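PDB 1VYF: 14 kDa fatty acid-binding protein from Schistosoma mansoni, which probably transports fatty acids inside the cell, binding oleic, arachidonic, palmitic and linolenic acids in the interior of its beta-barrel. Local coordinates for residues S23-S28 and N103-V108; F44-D49 and F66-E71; S84-E87 and K93-Q96. All blocks are in the same frame, centred on the assembly; numbering follows the deposited sequence.

Contact 1 of 3, residues S23-S28 and N103-V108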
ATOM      1  N   SER A  23      -0.733 -14.321   5.855  1.00 35.48           N
ATOM      2  CA  SER A  23      -0.880 -15.458   6.729  1.00 36.53           C
ATOM      3  C   SER A  23      -0.507 -15.014   8.138  1.00 36.72           C
ATOM      4  O   SER A  23      -1.240 -15.277   9.109  1.00 37.40           O
ATOM      5  CB  SER A  23       0.025 -16.599   6.250  1.00 35.70           C
ATOM      6  OG  SER A  23      -0.302 -17.781   6.957  1.00 40.39           O
ATOM      7  N   LYS A  24       0.627 -14.328   8.236  1.00 36.40           N
ATOM      8  CA  LYS A  24       1.112 -13.771   9.496  1.00 36.54           C
ATOM      9  C   LYS A  24       0.157 -12.744  10.120  1.00 35.87           C
ATOM     10  O   LYS A  24      -0.013 -12.714  11.337  1.00 36.31           O
ATOM     11  CB  LYS A  24       2.507 -13.166   9.292  1.00 36.53           C
ATOM     12  CG  LYS A  24       3.129 -12.577  10.555  1.00 37.94           C
ATOM     13  CD  LYS A  24       4.625 -12.385  10.399  1.00 39.09           C
ATOM     14  CE  LYS A  24       5.266 -11.915  11.704  1.00 39.77           C
ATOM     15  NZ  LYS A  24       5.545 -13.063  12.606  1.00 40.69           N
ATOM     16  N   LEU A  25      -0.479 -11.927   9.282  1.00 34.98           N
ATOM     17  CA  LEU A  25      -1.455 -10.924   9.710  1.00 35.36           C
ATOM     18  C   LEU A  25      -2.786 -11.488  10.189  1.00 36.11           C
ATOM     19  O   LEU A  25      -3.642 -10.728  10.686  1.00 36.83           O
ATOM     20  CB  LEU A  25      -1.732  -9.931   8.565  1.00 34.75           C
ATOM     21  CG  LEU A  25      -0.569  -9.011   8.219  1.00 33.51           C
ATOM     22  CD1 LEU A  25      -0.870  -8.203   6.944  1.00 31.65           C
ATOM     23  CD2 LEU A  25      -0.219  -8.101   9.382  1.00 32.62           C
ATOM     24  N   GLY A  26      -2.984 -12.782   9.970  1.00 36.03           N
ATOM     25  CA  GLY A  26      -4.176 -13.488  10.390  1.00 36.22           C
ATOM     26  C   GLY A  26      -5.330 -13.377   9.410  1.00 36.26           C
ATOM     27  O   GLY A  26      -6.484 -13.629   9.806  1.00 36.21           O
ATOM     28  N   VAL A  27      -5.052 -12.971   8.162  1.00 35.04           N
ATOM     29  CA  VAL A  27      -6.082 -12.797   7.157  1.00 35.07           C
ATOM     30  C   VAL A  27      -6.749 -14.121   6.838  1.00 35.03           C
ATOM     31  O   VAL A  27      -6.089 -15.153   6.727  1.00 35.54           O
ATOM     32  CB  VAL A  27      -5.526 -12.160   5.840  1.00 35.13           C
ATOM     33  CG1 VAL A  27      -6.625 -11.994   4.796  1.00 33.76           C
ATOM     34  CG2 VAL A  27      -4.898 -10.810   6.137  1.00 36.54           C
ATOM     35  N   SER A  28      -8.063 -14.095   6.653  1.00 34.81           N
ATOM     36  CA  SER A  28      -8.812 -15.307   6.465  1.00 34.88           C
ATOM     37  C   SER A  28      -8.311 -16.026   5.217  1.00 35.45           C
ATOM     38  O   SER A  28      -7.779 -15.400   4.287  1.00 33.80           O
ATOM     39  CB  SER A  28     -10.304 -15.010   6.332  1.00 35.23           C
ATOM     40  OG  SER A  28     -10.609 -14.517   5.043  1.00 33.06           O
ATOM     41  N   ASN A 103      -0.494  -6.866  15.295  1.00 40.29           N
ATOM     42  CA  ASN A 103       0.701  -6.675  14.462  1.00 39.40           C
ATOM     43  C   ASN A 103       0.875  -5.267  13.918  1.00 38.09           C
ATOM     44  O   ASN A 103      -0.042  -4.459  13.917  1.00 38.10           O
ATOM     45  CB  ASN A 103       0.657  -7.590  13.256  1.00 39.41           C
ATOM     46  CG  ASN A 103       1.058  -9.017  13.572  1.00 39.71           C
ATOM     47  OD1 ASN A 103       2.176  -9.273  14.008  1.00 44.09           O
ATOM     48  ND2 ASN A 103       0.163  -9.946  13.327  1.00 36.25           N
ATOM     49  N   THR A 104       2.081  -4.999  13.441  1.00 36.43           N
ATOM     50  CA  THR A 104       2.408  -3.764  12.766  1.00 35.40           C
ATOM     51  C   THR A 104       2.924  -4.105  11.373  1.00 33.52           C
ATOM     52  O   THR A 104       3.761  -4.990  11.239  1.00 32.54           O
ATOM     53  CB  THR A 104       3.433  -3.001  13.600  1.00 36.92           C
ATOM     54  OG1 THR A 104       2.749  -2.435  14.743  1.00 38.87           O
ATOM     55  CG2 THR A 104       4.009  -1.782  12.847  1.00 36.83           C
ATOM     56  N   THR A 105       2.370  -3.430  10.368  1.00 31.41           N
ATOM     57  CA  THR A 105       2.769  -3.581   8.950  1.00 29.84           C
ATOM     58  C   THR A 105       3.463  -2.313   8.487  1.00 28.77           C
ATOM     59  O   THR A 105       2.935  -1.226   8.653  1.00 28.74           O
ATOM     60  CB  THR A 105       1.546  -3.815   8.085  1.00 29.27           C
ATOM     61  OG1 THR A 105       0.786  -4.911   8.598  1.00 28.76           O
ATOM     62  CG2 THR A 105       1.973  -4.205   6.602  1.00 29.47           C
ATOM     63  N   VAL A 106       4.659  -2.454   7.923  1.00 27.27           N
ATOM     64  CA  VAL A 106       5.382  -1.341   7.359  1.00 26.88           C
ATOM     65  C   VAL A 106       5.354  -1.521   5.831  1.00 26.46           C
ATOM     66  O   VAL A 106       5.712  -2.598   5.315  1.00 27.31           O
ATOM     67  CB  VAL A 106       6.782  -1.245   7.858  1.00 26.81           C
ATOM     68  CG1 VAL A 106       7.462  -0.053   7.270  1.00 28.12           C
ATOM     69  CG2 VAL A 106       6.794  -1.168   9.398  1.00 29.06           C
ATOM     70  N   ILE A 107       4.850  -0.508   5.139  1.00 26.13           N
ATOM     71  CA  ILE A 107       4.756  -0.542   3.656  1.00 26.01           C
ATOM     72  C   ILE A 107       5.564   0.589   3.051  1.00 25.99           C
ATOM     73  O   ILE A 107       5.223   1.772   3.161  1.00 26.42           O
ATOM     74  CB  ILE A 107       3.285  -0.463   3.193  1.00 25.89           C
ATOM     75  CG1 ILE A 107       2.427  -1.477   3.937  1.00 27.41           C
ATOM     76  CG2 ILE A 107       3.210  -0.691   1.660  1.00 26.76           C
ATOM     77  CD1 ILE A 107       0.978  -1.105   4.017  1.00 31.69           C
ATOM     78  N   VAL A 108       6.669   0.248   2.417  1.00 25.89           N
ATOM     79  CA  VAL A 108       7.515   1.216   1.766  1.00 26.27           C
ATOM     80  C   VAL A 108       7.132   1.181   0.266  1.00 25.91           C
ATOM     81  O   VAL A 108       6.946   0.113  -0.302  1.00 26.68           O
ATOM     82  CB  VAL A 108       9.025   0.887   2.008  1.00 26.41           C
ATOM     83  CG1 VAL A 108       9.922   1.891   1.377  1.00 28.86           C
ATOM     84  CG2 VAL A 108       9.328   0.745   3.494  1.00 29.21           C
TER
HETATM   85  O   HOH W   1      -2.699  -9.122  12.285  1.00 38.61           O
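Leu25 meets the beginning of strand 104-112 with its two terminal methyls. CD2 lies 3.4 Å from Thr105 OG1 and 4.0 Å from Asn103 CB, while CD1 approaches Thr105 OG1 at 4.0 Å; these are van der Waals contacts, with a methyl set against a hydroxyl oxygen. The Leu25 and Thr105 side chains cross at about a right angle. Having CG opposite the carbonyl carbon of Leu25 (chi1 -69°) directs the branch toward the strand, although CB itself does not point there. The amide of Asn103 takes the backbone side of the contact. Its ND2 is 3.4 Å from Lys24 O, and it donates over 3.2 Å to a water that also lies 2.5 Å from Leu25 O, too short for that half of the bridge to be taken at face value.

In the next shell, these carbonyls, Lys24 O and Leu25 O, lie where helix 18-24 gives way to the loop. Gly26, at positive phi (85°), closes that helix in a Schellman motif, its N bonded to Ser23 O at 3.2 Å, and Ser28 OG then N-caps the following helix through Thr31 N. On the strand side, Asn103 N is held by Asp100 OD2, and Thr105 pairs through its backbone with Gln98. Val122 and Arg80 also border Leu25.

This places the contact where the helical lid of the fatty-acid-binding fold comes down on the barrel. The contact buries 175 Å², and its chemistry divides in two: leucine methyls against Thr105 and Asn103, on a residue that also touches the bound oleic acid, and an amide and a water at the carbonyls of the helix-to-loop passage.

Contact 2 of 3, residues F44-D49 and F66-E71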
ATOM      1  N   PHE A  44      -2.548   7.754  -7.550  1.00 30.04           N
ATOM      2  CA  PHE A  44      -2.140   8.779  -6.577  1.00 30.41           C
ATOM      3  C   PHE A  44      -2.464  10.172  -7.132  1.00 31.45           C
ATOM      4  O   PHE A  44      -2.186  10.455  -8.283  1.00 30.44           O
ATOM      5  CB  PHE A  44      -0.631   8.747  -6.305  1.00 30.39           C
ATOM      6  CG  PHE A  44      -0.164   7.517  -5.556  1.00 31.23           C
ATOM      7  CD1 PHE A  44       0.213   6.384  -6.230  1.00 32.58           C
ATOM      8  CD2 PHE A  44      -0.095   7.516  -4.171  1.00 30.18           C
ATOM      9  CE1 PHE A  44       0.635   5.230  -5.522  1.00 32.26           C
ATOM     10  CE2 PHE A  44       0.325   6.362  -3.461  1.00 31.34           C
ATOM     11  CZ  PHE A  44       0.698   5.239  -4.146  1.00 32.97           C
ATOM     12  N   THR A  45      -3.035  11.022  -6.298  1.00 33.33           N
ATOM     13  CA  THR A  45      -3.124  12.464  -6.597  1.00 36.26           C
ATOM     14  C   THR A  45      -2.601  13.208  -5.385  1.00 38.03           C
ATOM     15  O   THR A  45      -2.601  12.685  -4.273  1.00 38.59           O
ATOM     16  CB  THR A  45      -4.570  12.895  -6.928  1.00 35.72           C
ATOM     17  OG1 THR A  45      -5.398  12.780  -5.767  1.00 37.50           O
ATOM     18  CG2 THR A  45      -5.201  11.958  -7.883  1.00 37.39           C
ATOM     19  N   MET A  46      -2.106  14.421  -5.604  1.00 41.03           N
ATOM     20  CA  MET A  46      -1.570  15.255  -4.526  1.00 43.08           C
ATOM     21  C   MET A  46      -2.291  16.601  -4.624  1.00 44.50           C
ATOM     22  O   MET A  46      -2.170  17.298  -5.637  1.00 43.94           O
ATOM     23  CB  MET A  46      -0.042  15.415  -4.660  1.00 44.06           C
ATOM     24  CG  MET A  46       0.626  16.202  -3.530  1.00 46.76           C
ATOM     25  SD  MET A  46       0.759  15.347  -1.950  1.00 51.80           S
ATOM     26  CE  MET A  46       2.489  15.256  -1.725  1.00 53.25           C
ATOM     27  N   ASP A  47      -3.078  16.895  -3.590  1.00 45.61           N
ATOM     28  CA  ASP A  47      -3.961  18.052  -3.534  1.00 46.97           C
ATOM     29  C   ASP A  47      -3.715  18.807  -2.220  1.00 47.11           C
ATOM     30  O   ASP A  47      -4.398  18.568  -1.215  1.00 48.32           O
ATOM     31  CB  ASP A  47      -5.417  17.583  -3.604  1.00 46.99           C
ATOM     32  CG  ASP A  47      -5.669  16.624  -4.767  1.00 48.10           C
ATOM     33  OD1 ASP A  47      -5.966  17.114  -5.897  1.00 48.70           O
ATOM     34  OD2 ASP A  47      -5.583  15.373  -4.626  1.00 46.28           O
ATOM     35  N   GLY A  48      -2.712  19.681  -2.237  0.80 47.37           N
ATOM     36  CA  GLY A  48      -2.408  20.550  -1.116  0.80 47.41           C
ATOM     37  C   GLY A  48      -1.394  19.916  -0.194  0.80 46.82           C
ATOM     38  O   GLY A  48      -0.360  19.420  -0.652  0.80 47.50           O
ATOM     39  N   ASP A  49      -1.701  19.936   1.098  0.50 46.07           N
ATOM     40  CA  ASP A  49      -0.920  19.230   2.109  0.50 45.30           C
ATOM     41  C   ASP A  49      -1.265  17.732   2.111  0.50 44.38           C
ATOM     42  O   ASP A  49      -0.763  16.983   2.941  0.50 43.70           O
ATOM     43  CB  ASP A  49      -1.228  19.792   3.505  0.50 45.36           C
ATOM     44  CG  ASP A  49      -0.788  21.224   3.677  0.50 45.54           C
ATOM     45  OD1 ASP A  49      -1.228  22.087   2.884  0.50 45.72           O
ATOM     46  OD2 ASP A  49      -0.016  21.582   4.597  0.50 45.97           O
ATOM     47  N   PHE A  66      -4.339  11.548   3.304  1.00 37.10           N
ATOM     48  CA  PHE A  66      -3.474  11.781   4.464  1.00 36.48           C
ATOM     49  C   PHE A  66      -2.519  12.956   4.286  1.00 37.05           C
ATOM     50  O   PHE A  66      -2.136  13.320   3.176  1.00 36.24           O
ATOM     51  CB  PHE A  66      -2.659  10.517   4.789  1.00 36.62           C
ATOM     52  CG  PHE A  66      -1.931   9.932   3.601  1.00 33.88           C
ATOM     53  CD1 PHE A  66      -2.544   8.983   2.799  1.00 36.49           C
ATOM     54  CD2 PHE A  66      -0.658  10.354   3.270  1.00 35.64           C
ATOM     55  CE1 PHE A  66      -1.894   8.458   1.693  1.00 33.20           C
ATOM     56  CE2 PHE A  66       0.008   9.814   2.163  1.00 34.44           C
ATOM     57  CZ  PHE A  66      -0.618   8.867   1.385  1.00 34.16           C
ATOM     58  N   LYS A  67      -2.166  13.545   5.423  1.00 37.85           N
ATOM     59  CA  LYS A  67      -1.020  14.434   5.547  1.00 38.44           C
ATOM     60  C   LYS A  67       0.164  13.610   6.037  1.00 37.84           C
ATOM     61  O   LYS A  67      -0.007  12.716   6.866  1.00 37.46           O
ATOM     62  CB  LYS A  67      -1.346  15.498   6.594  1.00 39.36           C
ATOM     63  CG  LYS A  67      -0.346  16.606   6.706  1.00 41.98           C
ATOM     64  CD  LYS A  67      -0.982  17.815   7.442  1.00 45.12           C
ATOM     65  CE  LYS A  67      -2.184  18.360   6.663  1.00 47.68           C
ATOM     66  NZ  LYS A  67      -3.488  17.768   7.106  1.00 49.27           N
ATOM     67  N   PHE A  68       1.355  13.884   5.519  1.00 38.03           N
ATOM     68  CA  PHE A  68       2.556  13.167   5.958  1.00 39.08           C
ATOM     69  C   PHE A  68       2.850  13.457   7.442  1.00 40.24           C
ATOM     70  O   PHE A  68       2.766  14.604   7.849  1.00 40.85           O
ATOM     71  CB  PHE A  68       3.765  13.534   5.074  1.00 38.86           C
ATOM     72  CG  PHE A  68       3.608  13.160   3.628  1.00 40.94           C
ATOM     73  CD1 PHE A  68       3.386  11.839   3.253  1.00 41.17           C
ATOM     74  CD2 PHE A  68       3.685  14.122   2.634  1.00 41.72           C
ATOM     75  CE1 PHE A  68       3.242  11.499   1.936  1.00 40.91           C
ATOM     76  CE2 PHE A  68       3.531  13.780   1.311  1.00 42.49           C
ATOM     77  CZ  PHE A  68       3.307  12.461   0.961  1.00 41.22           C
ATOM     78  N   GLY A  69       3.129  12.420   8.244  1.00 40.79           N
ATOM     79  CA  GLY A  69       3.463  12.553   9.658  1.00 42.24           C
ATOM     80  C   GLY A  69       2.265  12.576  10.588  1.00 43.10           C
ATOM     81  O   GLY A  69       2.413  12.511  11.836  1.00 44.68           O
ATOM     82  N   GLU A  70       1.078  12.638   9.988  1.00 43.26           N
ATOM     83  CA  GLU A  70      -0.179  12.790  10.704  1.00 44.65           C
ATOM     84  C   GLU A  70      -0.928  11.463  10.830  1.00 44.17           C
ATOM     85  O   GLU A  70      -1.427  10.935   9.842  1.00 44.75           O
ATOM     86  CB  GLU A  70      -1.056  13.814   9.985  1.00 44.75           C
ATOM     87  CG  GLU A  70      -2.449  13.931  10.593  1.00 48.00           C
ATOM     88  CD  GLU A  70      -3.266  15.050   9.987  1.00 51.83           C
ATOM     89  OE1 GLU A  70      -4.189  14.726   9.206  1.00 51.94           O
ATOM     90  OE2 GLU A  70      -2.971  16.240  10.294  1.00 55.46           O
ATOM     91  N   GLU A  71      -1.020  10.942  12.046  1.00 44.85           N
ATOM     92  CA  GLU A  71      -1.736   9.698  12.315  1.00 45.26           C
ATOM     93  C   GLU A  71      -3.171   9.823  11.868  1.00 44.79           C
ATOM     94  O   GLU A  71      -3.769  10.902  11.961  1.00 45.01           O
ATOM     95  CB  GLU A  71      -1.688   9.334  13.804  1.00 46.04           C
ATOM     96  CG  GLU A  71      -2.375   8.007  14.117  1.00 48.36           C
ATOM     97  CD  GLU A  71      -1.949   7.378  15.437  1.00 52.17           C
ATOM     98  OE1 GLU A  71      -2.415   7.856  16.498  1.00 55.36           O
ATOM     99  OE2 GLU A  71      -1.183   6.373  15.421  1.00 54.32           O
TER
HETATM  100  O   HOH W   2       1.457  16.339   3.839  1.00 45.83           O
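Lys67 lies alongside Asp49 where a type II beta turn, Lys67 to Glu70, approaches the tip of the hairpin formed by strands 41-47 and 50-56 of the beta-barrel. The Lys67 side chain can be followed outward. CB is 4.0 Å from Asp49 O, and CG, set opposite the backbone N (chi1 -172°), closes to 3.8 Å from the same oxygen. Beyond CG the chain bends at chi3 (-61°), which brings CE to 3.6 Å from Asp49 CB, the nearest approach of the two side chains. The tip then belongs to the turn: NZ forms a salt bridge with Glu70 OE2 at 3.6 Å, across the ends of the turn. The carboxylate of Asp49 is not in contact with the amine, its OD2 standing 5.7 Å from Lys67 NZ, so any attraction there is probably long-range.

A water lies between the two backbones. It accepts from Phe68 N at 3.0 Å; its separation from Asp49 O, 2.5 Å, is suspiciously short, which leaves the details of a donation to that oxygen in doubt.

On the apolar side, Met46 and Phe68 advance from opposite directions. The Met46 chain bends at chi2 and chi3 on its way to CE. Met3 touches both side chains, and Met51 and Leu7 pack on Met46. Phe68 CE1 in turn lies in the ring plane at the edge of Phe66, a buried residue of strand 62-66. Strand 62-66 and strand 72-75, which the turn segment connects, are the outermost strands of the sheet. Met46 CE sits at the edge of the Phe68 ring, near its plane, 3.5 Å from CE2.

Contact 3 of 3, residues S84-E87 and K93-Q96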
ATOM      1  N   SER A  84      -2.729   4.412  11.153  1.00 36.09           N
ATOM      2  CA  SER A  84      -1.666   4.581  10.201  1.00 34.82           C
ATOM      3  C   SER A  84      -1.050   5.973  10.173  1.00 34.93           C
ATOM      4  O   SER A  84      -1.667   6.961  10.531  1.00 35.53           O
ATOM      5  CB  SER A  84      -2.184   4.225   8.792  1.00 35.06           C
ATOM      6  OG  SER A  84      -2.857   2.988   8.837  1.00 35.36           O
ATOM      7  N   VAL A  85       0.202   6.035   9.762  1.00 34.20           N
ATOM      8  CA  VAL A  85       0.833   7.281   9.384  1.00 34.34           C
ATOM      9  C   VAL A  85       1.717   6.997   8.181  1.00 33.97           C
ATOM     10  O   VAL A  85       2.302   5.927   8.094  1.00 33.55           O
ATOM     11  CB  VAL A  85       1.683   7.866  10.535  1.00 34.57           C
ATOM     12  CG1 VAL A  85       2.798   6.925  10.926  1.00 36.99           C
ATOM     13  CG2 VAL A  85       2.242   9.199  10.123  1.00 37.15           C
ATOM     14  N   VAL A  86       1.776   7.940   7.268  1.00 34.03           N
ATOM     15  CA  VAL A  86       2.612   7.840   6.083  1.00 34.39           C
ATOM     16  C   VAL A  86       3.692   8.897   6.261  1.00 34.95           C
ATOM     17  O   VAL A  86       3.382  10.046   6.578  1.00 35.12           O
ATOM     18  CB  VAL A  86       1.819   8.092   4.786  1.00 33.63           C
ATOM     19  CG1 VAL A  86       2.737   8.008   3.576  1.00 34.48           C
ATOM     20  CG2 VAL A  86       0.663   7.102   4.637  1.00 32.95           C
ATOM     21  N   GLU A  87       4.955   8.502   6.116  1.00 35.47           N
ATOM     22  CA  GLU A  87       6.065   9.438   6.218  1.00 37.09           C
ATOM     23  C   GLU A  87       6.754   9.591   4.860  1.00 37.20           C
ATOM     24  O   GLU A  87       6.910   8.613   4.121  1.00 36.48           O
ATOM     25  CB  GLU A  87       7.064   8.978   7.287  1.00 37.54           C
ATOM     26  CG  GLU A  87       6.516   8.934   8.712  1.00 41.30           C
ATOM     27  CD  GLU A  87       6.636  10.262   9.472  1.00 46.25           C
ATOM     28  OE1 GLU A  87       6.762  10.213  10.721  1.00 52.68           O
ATOM     29  OE2 GLU A  87       6.597  11.350   8.845  1.00 48.84           O
ATOM     30  N   LYS A  93       9.997   8.306  -2.362  1.00 31.51           N
ATOM     31  CA  LYS A  93       9.801   7.210  -1.429  1.00 30.95           C
ATOM     32  C   LYS A  93       8.962   7.621  -0.217  1.00 31.59           C
ATOM     33  O   LYS A  93       9.246   8.637   0.419  1.00 31.07           O
ATOM     34  CB  LYS A  93      11.154   6.700  -0.976  1.00 30.72           C
ATOM     35  CG  LYS A  93      11.149   5.452  -0.153  1.00 31.73           C
ATOM     36  CD  LYS A  93      12.610   5.028   0.048  1.00 34.33           C
ATOM     37  CE  LYS A  93      12.778   3.931   1.011  1.00 37.16           C
ATOM     38  NZ  LYS A  93      14.218   3.753   1.256  1.00 40.28           N
ATOM     39  N   LEU A  94       7.949   6.821   0.114  1.00 31.01           N
ATOM     40  CA  LEU A  94       7.191   7.020   1.354  1.00 31.85           C
ATOM     41  C   LEU A  94       7.021   5.726   2.083  1.00 31.21           C
ATOM     42  O   LEU A  94       7.042   4.635   1.473  1.00 29.94           O
ATOM     43  CB  LEU A  94       5.844   7.687   1.099  1.00 33.00           C
ATOM     44  CG  LEU A  94       4.982   7.169  -0.005  1.00 34.09           C
ATOM     45  CD1 LEU A  94       4.278   5.927   0.470  1.00 36.64           C
ATOM     46  CD2 LEU A  94       3.974   8.238  -0.527  1.00 35.33           C
ATOM     47  N   THR A  95       6.855   5.830   3.394  1.00 29.99           N
ATOM     48  CA  THR A  95       6.719   4.666   4.241  1.00 29.60           C
ATOM     49  C   THR A  95       5.419   4.746   5.074  1.00 30.38           C
ATOM     50  O   THR A  95       5.217   5.719   5.798  1.00 30.25           O
ATOM     51  CB  THR A  95       7.939   4.586   5.170  1.00 29.87           C
ATOM     52  OG1 THR A  95       9.164   4.507   4.417  1.00 30.65           O
ATOM     53  CG2 THR A  95       7.909   3.348   5.995  1.00 29.87           C
ATOM     54  N   GLN A  96       4.553   3.740   4.961  1.00 29.16           N
ATOM     55  CA  GLN A  96       3.295   3.673   5.678  1.00 30.07           C
ATOM     56  C   GLN A  96       3.378   2.619   6.760  1.00 31.21           C
ATOM     57  O   GLN A  96       3.731   1.460   6.510  1.00 30.33           O
ATOM     58  CB  GLN A  96       2.144   3.339   4.727  1.00 29.55           C
ATOM     59  CG  GLN A  96       0.788   3.214   5.400  1.00 30.58           C
ATOM     60  CD  GLN A  96      -0.318   2.961   4.458  1.00 32.67           C
ATOM     61  OE1 GLN A  96      -0.085   2.657   3.292  1.00 32.71           O
ATOM     62  NE2 GLN A  96      -1.556   3.120   4.942  1.00 31.49           N
TER
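Glu87 and Thr95 are joined by two backbone hydrogen bonds. Glu87 N donates to Thr95 O at 2.8 Å, and Thr95 N donates to Glu87 O at 2.9 Å; both are close to linear, with angles at the hydrogen of 169° and 164°. They therefore form a hydrogen-bonded antiparallel pair. Next to it Val86 and Gln96 make a non-hydrogen-bonded pair, with CA atoms 4.2 Å apart, where CA-H...O contacts supplement the N-H bonds: Val86 CA reaches Thr95 O at 3.4 Å, and Gln96 CA also approaches Val85 O.

The two pairs belong to the beta hairpin of strands 81-88 and 93-99 in the barrel wall. Buried Val86 and Gln96 project from one face, while exposed Glu87 and partly exposed Thr95 project from the other. Thr95 OG1 is hydrogen-bonded to Asn89 OD1, just beyond strand 81-88.

On the buried face, chi1 of Gln96 (179°) and the extended chain beyond it carry the amide away from the backbone to Arg109. OE1 accepts from Arg109 NH1, so this glutamine is a second-shell partner of an arginine that binds oleate. The other amide atom, NE2, lies 4.1 Å from both CB and OG of Ser84, whose hydroxyl is hydrogen-bonded to Glu74 OE1.

Val86 spreads its methyls over two neighbours. CG2 rests 4.0 Å from both CB and CG of Gln96, with the side chains crossing obliquely; CG1 stands 4.0 Å from Leu94 CB. Leu94 holds CG in the crowded position between its backbone N and carbonyl carbon, and its CD1 also meets Val86 CG1 at 4.0 Å.

In the fold
All three contacts reach one antiparallel sheet that curls into the barrel. Contact 1 closes a long loop of chain within which contacts 2 and 3 follow in series. Contact 3 is the hub: its centre is about 10 Å from that of contact 2 and about 15 Å from that of contact 1, whereas contacts 1 and 2 are about 23 Å apart, centre to centre, and do not touch. Ile107 N is 2.6 Å from Gln96 O, a probable hydrogen bond. Gly69 N lies 2.9 Å from Val86 O, probably another, and ties contact 2 to contact 3. Strands 104-112, 93-99 and 81-88 thus stand side by side, with the lid contact at one side and the 67-70 turn joined at the other.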